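PDB 4J32: putative cytoplasmic protein from Salmonella enterica subsp. enterica serovar Typhimurium, which probably hydrolyses peptidoglycan as the papain-like amidase Tae4, a toxin of the type VI secretion system that is held in complex with its immunity protein Tai4. Local coordinates for residues A22-V36 with Q54-T68. Residues are numbered along the deposited sequence; the frame is centred on the assembly and turned at random.
Sequences AWLAFRKVNHSVADV and QNACPIRMSYVLNAT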
loop_
_atom_site.group_PDB
_atom_site.type_symbol
_atom_site.label_atom_id
_atom_site.label_comp_id
_atom_site.label_asym_id
_atom_site.label_seq_id
_atom_site.Cartn_x
_atom_site.Cartn_y
_atom_site.Cartn_z
ATOM N N ALA A 22 35.729 4.410 -21.378
ATOM C CA ALA A 22 34.717 4.006 -20.390
ATOM C C ALA A 22 34.120 5.215 -19.691
ATOM O O ALA A 22 32.907 5.297 -19.515
ATOM C CB ALA A 22 35.334 3.047 -19.373
ATOM N N TRP A 23 34.977 6.171 -19.332
ATOM C CA TRP A 23 34.569 7.386 -18.609
ATOM C C TRP A 23 33.692 8.263 -19.487
ATOM O O TRP A 23 32.652 8.797 -19.032
ATOM C CB TRP A 23 35.813 8.159 -18.154
ATOM C CG TRP A 23 35.552 9.207 -17.073
ATOM C CD1 TRP A 23 35.414 10.562 -17.252
ATOM C CD2 TRP A 23 35.399 8.971 -15.660
ATOM N NE1 TRP A 23 35.205 11.183 -16.043
ATOM C CE2 TRP A 23 35.192 10.234 -15.048
ATOM C CE3 TRP A 23 35.449 7.821 -14.848
ATOM C CZ2 TRP A 23 35.006 10.381 -13.656
ATOM C CZ3 TRP A 23 35.268 7.970 -13.451
ATOM C CH2 TRP A 23 35.057 9.250 -12.881
ATOM N N LEU A 24 34.097 8.418 -20.753
ATOM C CA LEU A 24 33.285 9.137 -21.722
ATOM C C LEU A 24 31.905 8.487 -21.880
ATOM O O LEU A 24 30.871 9.169 -21.911
ATOM C CB LEU A 24 34.022 9.157 -23.081
ATOM C CG LEU A 24 33.416 9.799 -24.316
ATOM C CD1 LEU A 24 34.556 10.003 -25.332
ATOM C CD2 LEU A 24 32.269 8.984 -24.937
ATOM N N ALA A 25 31.880 7.179 -22.050
ATOM C CA ALA A 25 30.600 6.492 -22.301
ATOM C C ALA A 25 29.672 6.622 -21.069
ATOM O O ALA A 25 28.481 6.891 -21.193
ATOM C CB ALA A 25 30.847 5.014 -22.620
ATOM N N PHE A 26 30.248 6.465 -19.884
ATOM C CA PHE A 26 29.459 6.588 -18.637
ATOM C C PHE A 26 28.728 7.931 -18.562
ATOM O O PHE A 26 27.546 7.982 -18.193
ATOM C CB PHE A 26 30.337 6.387 -17.400
ATOM C CG PHE A 26 29.524 6.188 -16.114
ATOM C CD1 PHE A 26 29.277 4.910 -15.623
ATOM C CD2 PHE A 26 28.964 7.295 -15.459
ATOM C CE1 PHE A 26 28.516 4.720 -14.447
ATOM C CE2 PHE A 26 28.185 7.119 -14.281
ATOM C CZ PHE A 26 27.962 5.835 -13.800
ATOM N N ARG A 27 29.424 9.016 -18.903
ATOM C CA ARG A 27 28.828 10.337 -18.893
ATOM C C ARG A 27 27.550 10.426 -19.729
ATOM O O ARG A 27 26.603 11.113 -19.332
ATOM C CB ARG A 27 29.852 11.383 -19.358
ATOM C CG ARG A 27 29.365 12.821 -19.253
ATOM C CD ARG A 27 30.412 13.802 -19.757
ATOM N NE ARG A 27 31.595 13.830 -18.912
ATOM C CZ ARG A 27 32.812 13.459 -19.307
ATOM N NH1 ARG A 27 33.019 13.047 -20.560
ATOM N NH2 ARG A 27 33.825 13.557 -18.466
ATOM N N LYS A 28 27.505 9.718 -20.862
ATOM C CA LYS A 28 26.335 9.779 -21.758
ATOM C C LYS A 28 25.066 9.300 -21.059
ATOM O O LYS A 28 23.961 9.674 -21.449
ATOM C CB LYS A 28 26.537 8.947 -23.028
ATOM C CG LYS A 28 27.849 9.213 -23.813
ATOM C CD LYS A 28 28.194 10.681 -24.023
ATOM C CE LYS A 28 27.318 11.364 -25.051
ATOM N NZ LYS A 28 27.854 12.750 -25.343
ATOM N N VAL A 29 25.243 8.455 -20.051
ATOM C CA VAL A 29 24.103 7.904 -19.305
ATOM C C VAL A 29 24.085 8.290 -17.826
ATOM O O VAL A 29 23.353 7.681 -17.042
ATOM C CB VAL A 29 23.991 6.347 -19.490
ATOM C CG1 VAL A 29 23.622 6.007 -20.937
ATOM C CG2 VAL A 29 25.299 5.624 -19.065
ATOM N N ASN A 30 24.890 9.288 -17.445
ATOM C CA ASN A 30 24.931 9.767 -16.069
ATOM C C ASN A 30 23.787 10.751 -15.805
ATOM O O ASN A 30 23.979 11.925 -15.450
ATOM C CB ASN A 30 26.321 10.339 -15.712
ATOM C CG ASN A 30 26.477 10.581 -14.224
ATOM O OD1 ASN A 30 25.960 9.815 -13.404
ATOM N ND2 ASN A 30 27.147 11.676 -13.866
ATOM N N HIS A 31 22.572 10.257 -16.025
ATOM C CA HIS A 31 21.362 11.060 -15.884
ATOM C C HIS A 31 20.327 10.271 -15.104
ATOM O O HIS A 31 20.606 9.145 -14.681
ATOM C CB HIS A 31 20.809 11.426 -17.266
ATOM C CG HIS A 31 21.803 12.151 -18.109
ATOM N ND1 HIS A 31 22.117 13.475 -17.896
ATOM C CD2 HIS A 31 22.610 11.722 -19.108
ATOM C CE1 HIS A 31 23.044 13.848 -18.765
ATOM N NE2 HIS A 31 23.363 12.801 -19.507
ATOM N N SER A 32 19.146 10.874 -14.912
ATOM C CA SER A 32 18.032 10.185 -14.242
ATOM C C SER A 32 17.733 8.877 -14.963
ATOM O O SER A 32 17.959 8.769 -16.166
ATOM C CB SER A 32 16.781 11.064 -14.196
ATOM O OG SER A 32 16.156 11.182 -15.476
ATOM N N VAL A 33 17.208 7.892 -14.241
ATOM C CA VAL A 33 16.800 6.640 -14.879
ATOM C C VAL A 33 15.806 6.879 -16.048
ATOM O O VAL A 33 15.937 6.228 -17.099
ATOM C CB VAL A 33 16.275 5.591 -13.829
ATOM C CG1 VAL A 33 14.974 6.057 -13.168
ATOM C CG2 VAL A 33 16.101 4.227 -14.463
ATOM N N ALA A 34 14.866 7.826 -15.896
ATOM C CA ALA A 34 13.956 8.179 -16.997
ATOM C C ALA A 34 14.751 8.592 -18.240
ATOM O O ALA A 34 14.475 8.121 -19.346
ATOM C CB ALA A 34 12.952 9.285 -16.606
ATOM N N ASP A 35 15.753 9.448 -18.047
ATOM C CA ASP A 35 16.561 9.929 -19.164
ATOM C C ASP A 35 17.399 8.799 -19.790
ATOM O O ASP A 35 17.538 8.732 -21.014
ATOM C CB ASP A 35 17.431 11.123 -18.748
ATOM C CG ASP A 35 16.635 12.428 -18.619
ATOM O OD1 ASP A 35 15.464 12.512 -19.058
ATOM O OD2 ASP A 35 17.190 13.397 -18.075
ATOM N N VAL A 36 17.948 7.922 -18.952
ATOM C CA VAL A 36 18.684 6.734 -19.399
ATOM C C VAL A 36 17.814 5.880 -20.324
ATOM O O VAL A 36 18.279 5.410 -21.370
ATOM C CB VAL A 36 19.178 5.901 -18.193
ATOM C CG1 VAL A 36 19.814 4.569 -18.646
ATOM C CG2 VAL A 36 20.193 6.715 -17.384
ATOM N N GLN A 54 14.266 1.069 -11.821
ATOM C CA GLN A 54 14.468 2.368 -11.177
ATOM C C GLN A 54 15.931 2.600 -10.785
ATOM O O GLN A 54 16.337 3.747 -10.561
ATOM C CB GLN A 54 13.572 2.476 -9.921
ATOM C CG GLN A 54 12.074 2.438 -10.224
ATOM C CD GLN A 54 11.587 3.728 -10.907
ATOM O OE1 GLN A 54 11.245 4.686 -10.250
ATOM N NE2 GLN A 54 11.610 3.751 -12.234
ATOM N N ASN A 55 16.697 1.519 -10.667
ATOM C CA ASN A 55 18.132 1.613 -10.328
ATOM C C ASN A 55 18.962 1.551 -11.615
ATOM O O ASN A 55 19.109 0.485 -12.214
ATOM C CB ASN A 55 18.578 0.510 -9.360
ATOM C CG ASN A 55 20.026 0.715 -8.875
ATOM O OD1 ASN A 55 20.719 1.636 -9.340
ATOM N ND2 ASN A 55 20.471 -0.116 -7.936
ATOM N N ALA A 56 19.467 2.707 -12.036
ATOM C CA ALA A 56 20.214 2.787 -13.312
ATOM C C ALA A 56 21.637 2.242 -13.238
ATOM O O ALA A 56 22.271 2.016 -14.284
ATOM C CB ALA A 56 20.195 4.224 -13.854
ATOM N N CYS A 57 22.120 1.995 -12.019
ATOM C CA CYS A 57 23.493 1.535 -11.788
ATOM C C CYS A 57 23.960 0.439 -12.793
ATOM O O CYS A 57 24.909 0.677 -13.551
ATOM C CB CYS A 57 23.702 1.130 -10.321
ATOM S SG CYS A 57 25.185 0.110 -10.090
ATOM N N PRO A 58 23.292 -0.745 -12.828
ATOM C CA PRO A 58 23.808 -1.773 -13.734
ATOM C C PRO A 58 23.588 -1.479 -15.216
ATOM O O PRO A 58 24.337 -1.975 -16.070
ATOM C CB PRO A 58 23.049 -3.044 -13.305
ATOM C CG PRO A 58 21.775 -2.541 -12.707
ATOM C CD PRO A 58 22.156 -1.239 -12.020
ATOM N N ILE A 59 22.576 -0.665 -15.508
ATOM C CA ILE A 59 22.286 -0.297 -16.886
ATOM C C ILE A 59 23.379 0.646 -17.386
ATOM O O ILE A 59 23.826 0.533 -18.537
ATOM C CB ILE A 59 20.880 0.329 -17.008
ATOM C CG1 ILE A 59 19.818 -0.671 -16.493
ATOM C CG2 ILE A 59 20.586 0.747 -18.503
ATOM C CD1 ILE A 59 18.364 -0.114 -16.353
ATOM N N ARG A 60 23.831 1.566 -16.528
ATOM C CA ARG A 60 24.930 2.443 -16.958
ATOM C C ARG A 60 26.222 1.652 -17.206
ATOM O O ARG A 60 26.920 1.896 -18.189
ATOM C CB ARG A 60 25.195 3.571 -15.967
ATOM C CG ARG A 60 24.008 4.517 -15.673
ATOM C CD ARG A 60 24.479 5.650 -14.754
ATOM N NE ARG A 60 23.378 6.541 -14.394
ATOM C CZ ARG A 60 22.831 6.600 -13.185
ATOM N NH1 ARG A 60 23.281 5.832 -12.180
ATOM N NH2 ARG A 60 21.819 7.424 -12.972
ATOM N N MET A 61 26.537 0.712 -16.321
ATOM C CA MET A 61 27.716 -0.140 -16.495
ATOM C C MET A 61 27.603 -0.995 -17.767
ATOM O O MET A 61 28.580 -1.183 -18.497
ATOM C CB MET A 61 27.942 -0.991 -15.244
ATOM C CG MET A 61 28.572 -0.208 -14.078
ATOM S SD MET A 61 30.118 0.622 -14.515
ATOM C CE MET A 61 31.138 -0.784 -15.002
ATOM N N SER A 62 26.396 -1.492 -18.045
ATOM C CA SER A 62 26.168 -2.222 -19.295
ATOM C C SER A 62 26.437 -1.337 -20.524
ATOM O O SER A 62 27.068 -1.764 -21.497
ATOM C CB SER A 62 24.737 -2.772 -19.345
ATOM O OG SER A 62 24.540 -3.735 -18.319
ATOM N N TYR A 63 25.939 -0.108 -20.474
ATOM C CA TYR A 63 26.193 0.851 -21.546
ATOM C C TYR A 63 27.709 1.031 -21.769
ATOM O O TYR A 63 28.178 0.978 -22.907
ATOM C CB TYR A 63 25.508 2.185 -21.227
ATOM C CG TYR A 63 25.655 3.241 -22.309
ATOM C CD1 TYR A 63 24.690 3.371 -23.310
ATOM C CD2 TYR A 63 26.738 4.133 -22.302
ATOM C CE1 TYR A 63 24.807 4.356 -24.291
ATOM C CE2 TYR A 63 26.872 5.125 -23.288
ATOM C CZ TYR A 63 25.909 5.224 -24.276
ATOM O OH TYR A 63 25.993 6.198 -25.254
ATOM N N VAL A 64 28.465 1.227 -20.689
ATOM C CA VAL A 64 29.933 1.343 -20.767
ATOM C C VAL A 64 30.552 0.155 -21.510
ATOM O O VAL A 64 31.353 0.322 -22.441
ATOM C CB VAL A 64 30.552 1.474 -19.339
ATOM C CG1 VAL A 64 32.101 1.257 -19.359
ATOM C CG2 VAL A 64 30.164 2.821 -18.703
ATOM N N LEU A 65 30.191 -1.051 -21.097
ATOM C CA LEU A 65 30.761 -2.252 -21.728
ATOM C C LEU A 65 30.364 -2.339 -23.211
ATOM O O LEU A 65 31.206 -2.594 -24.094
ATOM C CB LEU A 65 30.310 -3.505 -20.971
ATOM C CG LEU A 65 30.809 -3.555 -19.508
ATOM C CD1 LEU A 65 30.019 -4.601 -18.737
ATOM C CD2 LEU A 65 32.309 -3.854 -19.461
ATOM N N ASN A 66 29.091 -2.104 -23.487
ATOM C CA ASN A 66 28.606 -2.146 -24.871
ATOM C C ASN A 66 29.271 -1.100 -25.728
ATOM O O ASN A 66 29.593 -1.367 -26.883
ATOM C CB ASN A 66 27.082 -2.016 -24.938
ATOM C CG ASN A 66 26.384 -3.254 -24.420
ATOM O OD1 ASN A 66 26.885 -4.361 -24.580
ATOM N ND2 ASN A 66 25.237 -3.073 -23.779
ATOM N N ALA A 67 29.539 0.067 -25.148
ATOM C CA ALA A 67 30.070 1.205 -25.919
ATOM C C ALA A 67 31.562 1.188 -26.201
ATOM O O ALA A 67 32.028 1.854 -27.144
ATOM C CB ALA A 67 29.665 2.522 -25.262
ATOM N N THR A 68 32.312 0.421 -25.410
ATOM C CA THR A 68 33.761 0.441 -25.461
ATOM C C THR A 68 34.314 -0.788 -26.182
ATOM O O THR A 68 35.501 -1.000 -26.177
ATOM C CB THR A 68 34.366 0.534 -24.054
ATOM O OG1 THR A 68 33.864 -0.542 -23.237
ATOM C CG2 THR A 68 34.032 1.883 -23.418
#
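Q54 meets V33 through its backbone: V33 CG1 lies 3.7 Å from Q54 O. The glutamine side chain starts away from V33, but its bend at chi2 returns the amide end toward that valine; Q54 also packs on S41 of one neighbouring immunity-protein chain and I73 of another. N55 suits the turn before helix 57-67, because its OD1 accepts from C57 N and caps that amide. The small methyl of A56 touches V33 and V36 and also covers one face of the R60 guanidinium. One turn on, I59 CG2 meets V36 CG1 at 3.9 Å, the beta-branched side chains packing methyl to methyl between helices 57-67 and 33-40.

R60 ties the helix to the loop joining helices 19-28 and 33-40. With CG beside the backbone N (chi1 -58°) and the chain extended as far as NE, its methylenes run past V29 and obliquely against the far end of the F26 ring, whose CZ sits 3.6 Å from R60 CD. The guanidinium then turns its edge to two carbonyls: R60 NE gives a bent bond to V29 O (2.9 Å, 140°), R60 NH2 a straighter one to H31 O (2.7 Å). Both oxygens lie in the guanidinium plane, so the pair fixes its rotation, and a buried charge is probably offset by these carbonyl dipoles.

Y63 lays its ring flat against V29, V29 CG1 standing 3.6 Å from the Y63 ring centroid in a CH-pi contact, while its hydroxyl end reaches the K28 methylenes. V64 sets CG1 against A22 CB, and CG2 against F26 CB and the edge of that ring. A67 CB comes to 3.8 Å from A25 CB, small residues suiting this close approach. T68 rests its methyl on A22 as its OG1 bonds back to V64 O. Helices 22-28 and 57-67 cross at 133°, closest approach of the axes 8.5 Å, consistent with the papain-like NlpC/P60 fold, in which helices pack beside an antiparallel sheet.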